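Local atomic coordinates of threonine--tRNA ligase catalytic subunit (Aeropyrum pernix, PDB entry 3A32), a protein that catalyses the ATP-dependent attachment of threonine to tRNA(Thr), probably without being able to deacylate mischarged seryl-tRNA(Thr) because it lacks an editing domain. Residues Leu120-Val123 with Ala124-Ser128; Leu287-Phe291 with Arg292-Val296. All coordinates share one frame; numbering follows the deposited sequence.

Interaction 1 of 2, residues Leu120-Val123 with Ala124-Ser128; sequences LNEV and AKHRS
Ala124 N donates to Leu120 O at 3.1 Å, an i to i+4 bond of a regular helical turn, while its methyl group rests beside the carbonyl of Asn121. Lys125 repeats the bond to Asn121 O and then works with its side chain: CD passes obliquely across the Asn121 amide, 3.6 Å from ND2. A bend at chi3 (66°) turns the chain so that NZ meets two waters, one accepting from both NZ and Asn121 ND2, the other from NZ while donating to Glu122 OE1 at 2.6 Å. NZ also bonds Tyr14 O of the second subunit, so this polar network borders the dimer interface. Residues 120 to 126 are the last turns of helix 112-126 in the class II synthetase core, the helix that begins at the zinc ligand Cys112. His126 lies alongside Glu122, ring and carboxylate planes 16° apart, nearly coplanar; OE1 stands in plane at the ring edge, 3.6 Å from CD2, and the second water also bonds NE2. At Arg127 phi turns positive and the helix stops; Arg127 N still reaches Val123 O at 2.7 Å, with a bent N-H...O angle of 136°.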
loop_
_atom_site.group_PDB
_atom_site.type_symbol
_atom_site.label_atom_id
_atom_site.label_comp_id
_atom_site.label_asym_id
_atom_site.label_seq_id
_atom_site.Cartn_x
_atom_site.Cartn_y
_atom_site.Cartn_z
ATOM N N LEU A 120 21.582 -1.443 -9.351
ATOM C CA LEU A 120 22.725 -2.310 -9.594
ATOM C C LEU A 120 22.313 -3.676 -10.067
ATOM O O LEU A 120 22.963 -4.225 -10.946
ATOM C CB LEU A 120 23.662 -2.394 -8.384
ATOM C CG LEU A 120 24.446 -1.102 -8.119
ATOM C CD1 LEU A 120 25.206 -1.168 -6.806
ATOM C CD2 LEU A 120 25.391 -0.684 -9.341
ATOM N N ASN A 121 21.250 -4.235 -9.502
ATOM C CA ASN A 121 20.799 -5.566 -9.949
ATOM C C ASN A 121 20.334 -5.560 -11.425
ATOM O O ASN A 121 20.621 -6.494 -12.145
ATOM C CB ASN A 121 19.704 -6.141 -9.027
ATOM C CG ASN A 121 19.169 -7.465 -9.527
ATOM O OD1 ASN A 121 19.900 -8.469 -9.594
ATOM N ND2 ASN A 121 17.883 -7.485 -9.883
ATOM N N GLU A 122 19.633 -4.497 -11.845
ATOM C CA GLU A 122 19.105 -4.388 -13.197
ATOM C C GLU A 122 20.220 -4.167 -14.201
ATOM O O GLU A 122 20.142 -4.645 -15.334
ATOM C CB GLU A 122 18.033 -3.282 -13.323
ATOM C CG GLU A 122 16.872 -3.453 -12.352
ATOM C CD GLU A 122 15.898 -4.626 -12.670
ATOM O OE1 GLU A 122 16.058 -5.336 -13.667
ATOM O OE2 GLU A 122 14.964 -4.852 -11.890
ATOM N N VAL A 123 21.267 -3.447 -13.786
ATOM C CA VAL A 123 22.420 -3.281 -14.654
ATOM C C VAL A 123 23.116 -4.631 -14.833
ATOM O O VAL A 123 23.477 -5.000 -15.948
ATOM C CB VAL A 123 23.345 -2.089 -14.170
ATOM C CG1 VAL A 123 24.730 -2.040 -14.941
ATOM C CG2 VAL A 123 22.605 -0.801 -14.316
ATOM N N ALA A 124 23.287 -5.397 -13.761
ATOM C CA ALA A 124 23.943 -6.699 -13.889
ATOM C C ALA A 124 23.187 -7.635 -14.872
ATOM O O ALA A 124 23.792 -8.278 -15.696
ATOM C CB ALA A 124 24.119 -7.356 -12.535
ATOM N N LYS A 125 21.858 -7.671 -14.772
ATOM C CA LYS A 125 20.984 -8.488 -15.603
ATOM C C LYS A 125 20.845 -7.994 -17.061
ATOM O O LYS A 125 20.919 -8.809 -17.986
ATOM C CB LYS A 125 19.628 -8.550 -14.914
ATOM C CG LYS A 125 19.702 -9.344 -13.575
ATOM C CD LYS A 125 18.368 -9.397 -12.859
ATOM C CE LYS A 125 17.378 -10.208 -13.684
ATOM N NZ LYS A 125 16.058 -10.350 -13.027
ATOM N N HIS A 126 20.660 -6.667 -17.263
ATOM C CA HIS A 126 20.302 -6.100 -18.570
ATOM C C HIS A 126 21.286 -5.102 -19.140
ATOM O O HIS A 126 21.189 -4.758 -20.305
ATOM C CB HIS A 126 18.858 -5.543 -18.546
ATOM C CG HIS A 126 17.873 -6.533 -17.990
ATOM N ND1 HIS A 126 17.604 -7.737 -18.608
ATOM C CD2 HIS A 126 17.190 -6.553 -16.819
ATOM C CE1 HIS A 126 16.770 -8.437 -17.865
ATOM N NE2 HIS A 126 16.494 -7.736 -16.782
ATOM N N ARG A 127 22.241 -4.653 -18.329
ATOM C CA ARG A 127 23.308 -3.753 -18.799
ATOM C C ARG A 127 22.651 -2.517 -19.390
ATOM O O ARG A 127 21.644 -2.039 -18.835
ATOM C CB ARG A 127 24.233 -4.453 -19.810
ATOM C CG ARG A 127 24.661 -5.866 -19.374
ATOM C CD ARG A 127 26.142 -6.136 -19.614
ATOM N NE ARG A 127 26.585 -7.313 -18.844
ATOM C CZ ARG A 127 26.727 -7.374 -17.510
ATOM N NH1 ARG A 127 26.460 -6.322 -16.730
ATOM N NH2 ARG A 127 27.138 -8.507 -16.946
ATOM N N SER A 128 23.171 -2.046 -20.522
ATOM C CA SER A 128 22.710 -0.794 -21.150
ATOM C C SER A 128 21.328 -0.836 -21.798
ATOM O O SER A 128 20.845 0.210 -22.260
ATOM C CB SER A 128 23.735 -0.279 -22.182
ATOM O OG SER A 128 23.898 -1.247 -23.199
HETATM O O HOH W 1 16.100 -9.761 -10.196
HETATM O O HOH W 2 15.425 -7.779 -14.462
#

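Interaction 2 of 2, residues Leu287-Phe291 with Arg292-Val296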
loop_
_atom_site.group_PDB
_atom_site.type_symbol
_atom_site.label_atom_id
_atom_site.label_comp_id
_atom_site.label_asym_id
_atom_site.label_seq_id
_atom_site.Cartn_x
_atom_site.Cartn_y
_atom_site.Cartn_z
ATOM N N LEU A 287 27.115 9.164 -2.944
ATOM C CA LEU A 287 26.567 7.837 -3.306
ATOM C C LEU A 287 27.150 7.255 -4.585
ATOM O O LEU A 287 27.422 6.076 -4.626
ATOM C CB LEU A 287 25.010 7.853 -3.412
ATOM C CG LEU A 287 24.094 7.801 -2.176
ATOM C CD1 LEU A 287 22.571 7.860 -2.510
ATOM C CD2 LEU A 287 24.432 6.639 -1.159
ATOM N N PRO A 288 27.287 8.060 -5.658
ATOM C CA PRO A 288 27.921 7.505 -6.866
ATOM C C PRO A 288 29.389 7.099 -6.713
ATOM O O PRO A 288 29.892 6.279 -7.510
ATOM C CB PRO A 288 27.797 8.636 -7.901
ATOM C CG PRO A 288 27.481 9.874 -7.125
ATOM C CD PRO A 288 26.815 9.447 -5.854
ATOM N N ARG A 289 30.075 7.695 -5.730
ATOM C CA ARG A 289 31.414 7.252 -5.318
ATOM C C ARG A 289 31.321 5.966 -4.459
ATOM O O ARG A 289 31.982 4.960 -4.752
ATOM C CB ARG A 289 32.173 8.388 -4.572
ATOM C CG ARG A 289 32.768 9.468 -5.535
ATOM C CD ARG A 289 33.450 10.629 -4.760
ATOM N NE ARG A 289 34.136 11.573 -5.646
ATOM C CZ ARG A 289 33.546 12.566 -6.292
ATOM N NH1 ARG A 289 32.230 12.772 -6.170
ATOM N NH2 ARG A 289 34.265 13.328 -7.096
ATOM N N ARG A 290 30.510 5.996 -3.402
ATOM C CA ARG A 290 30.435 4.866 -2.474
ATOM C C ARG A 290 29.917 3.554 -3.105
ATOM O O ARG A 290 30.405 2.467 -2.773
ATOM C CB ARG A 290 29.610 5.245 -1.245
ATOM C CG ARG A 290 30.215 6.379 -0.414
ATOM C CD ARG A 290 31.547 6.000 0.203
ATOM N NE ARG A 290 31.431 5.186 1.432
ATOM C CZ ARG A 290 32.356 4.300 1.864
ATOM N NH1 ARG A 290 33.486 4.075 1.170
ATOM N NH2 ARG A 290 32.155 3.609 2.983
ATOM N N PHE A 291 28.964 3.666 -4.025
ATOM C CA PHE A 291 28.414 2.506 -4.741
ATOM C C PHE A 291 28.969 2.354 -6.160
ATOM O O PHE A 291 28.435 1.576 -6.938
ATOM C CB PHE A 291 26.894 2.628 -4.836
ATOM C CG PHE A 291 26.185 2.304 -3.549
ATOM C CD1 PHE A 291 25.895 0.979 -3.214
ATOM C CD2 PHE A 291 25.852 3.320 -2.654
ATOM C CE1 PHE A 291 25.237 0.685 -2.033
ATOM C CE2 PHE A 291 25.210 3.033 -1.467
ATOM C CZ PHE A 291 24.907 1.723 -1.150
ATOM N N ARG A 292 30.002 3.134 -6.498
ATOM C CA ARG A 292 30.731 2.999 -7.734
ATOM C C ARG A 292 29.829 3.172 -8.949
ATOM O O ARG A 292 29.992 2.482 -9.967
ATOM C CB ARG A 292 31.523 1.681 -7.727
ATOM C CG ARG A 292 32.617 1.711 -6.633
ATOM C CD ARG A 292 32.913 0.313 -6.122
ATOM N NE ARG A 292 33.807 0.241 -4.948
ATOM C CZ ARG A 292 34.374 -0.889 -4.519
ATOM N NH1 ARG A 292 34.166 -2.026 -5.169
ATOM N NH2 ARG A 292 35.158 -0.895 -3.448
ATOM N N LEU A 293 28.917 4.144 -8.859
ATOM C CA LEU A 293 27.947 4.406 -9.924
ATOM C C LEU A 293 28.530 5.117 -11.125
ATOM O O LEU A 293 28.075 4.899 -12.256
ATOM C CB LEU A 293 26.733 5.174 -9.389
ATOM C CG LEU A 293 26.003 4.496 -8.194
ATOM C CD1 LEU A 293 24.741 5.255 -7.852
ATOM C CD2 LEU A 293 25.731 2.961 -8.512
ATOM N N TYR A 294 29.504 5.988 -10.861
ATOM C CA TYR A 294 30.234 6.711 -11.896
ATOM C C TYR A 294 31.000 5.696 -12.803
ATOM O O TYR A 294 30.962 5.812 -14.005
ATOM C CB TYR A 294 31.208 7.714 -11.275
ATOM C CG TYR A 294 30.622 8.980 -10.678
ATOM C CD1 TYR A 294 29.503 9.588 -11.230
ATOM C CD2 TYR A 294 31.208 9.577 -9.559
ATOM C CE1 TYR A 294 28.978 10.733 -10.700
ATOM C CE2 TYR A 294 30.700 10.744 -9.022
ATOM C CZ TYR A 294 29.581 11.316 -9.598
ATOM O OH TYR A 294 29.050 12.501 -9.120
ATOM N N ASP A 295 31.662 4.721 -12.173
ATOM C CA ASP A 295 32.308 3.589 -12.841
ATOM C C ASP A 295 31.318 2.760 -13.642
ATOM O O ASP A 295 31.489 2.599 -14.856
ATOM C CB ASP A 295 33.080 2.727 -11.830
ATOM C CG ASP A 295 34.319 3.450 -11.289
ATOM O OD1 ASP A 295 34.839 4.344 -11.996
ATOM O OD2 ASP A 295 34.760 3.149 -10.154
ATOM N N VAL A 296 30.263 2.293 -12.974
ATOM C CA VAL A 296 29.234 1.473 -13.595
ATOM C C VAL A 296 28.560 2.154 -14.795
ATOM O O VAL A 296 28.391 1.549 -15.851
ATOM C CB VAL A 296 28.202 0.967 -12.513
ATOM C CG1 VAL A 296 26.900 0.575 -13.161
ATOM C CG2 VAL A 296 28.798 -0.191 -11.741
HETATM O O HOH W 3 32.334 5.540 -9.097
#
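Pro288 presents its CB-CG edge to one face of the Tyr294 ring: its CB sits 3.5 Å from the ring centroid and 7° off the normal, a CH-pi contact, and its CG is 3.6 Å from Tyr294 CZ. Arg289 takes a different side of the same ring. Its extended chain brings NH1 in plane to the edge, 3.8 Å from Tyr294 CE2, with guanidinium and ring nearly perpendicular (89°). Glu224 ties the two polar ends together, accepting a hydrogen bond from Tyr294 OH and forming a salt bridge with Arg289 NH1. An alanine at Tyr294 would remove the ring and hydroxyl, which would probably leave Pro288 CB and CG without their aromatic cover and Glu224 without its phenol donor. Next to Tyr294 along the chain, Leu293 packs CB against Pro288 CB at 3.9 Å and directs CD2 to Phe291 CB. In the backbone, the helix ends: Leu293 N reaches Pro288 O at 2.7 Å, whereas Arg292 N lies above the carbonyl plane of Arg289 O at 3.2 Å. With Arg292 at positive phi (59°), these two bonds define a Schellman motif that closes helix 287-290, and Arg292 doubles as N-cap of helix 293-301.

How the interactions relate
Interactions 1 and 2, centres 14 Å apart, each sit at a helix C-terminus marked by an arginine of positive phi. Helices 112-126 and 293-301 meet through Leu120 CD2 and Leu293 CD2, 3.8 Å apart, and Val123 CG1, equally near Val296 CG1. Both contacts are partly buried: Leu120, Val123, Leu293 and Val296 are buried between the two helices, whereas Lys125, His126, Arg292 and Tyr294 are partly exposed. In 120-128 waters link amide, carboxylate, ammonium and imidazole; in 287-296 an aromatic face, a proline and Glu224 dominate. Interaction 2 is nearer the zinc ion, about 5 Å from the side chain of Leu287. Both reach the second subunit by a cation-pi contact, Lys125 on its Tyr14 and Arg292 on its Phe29.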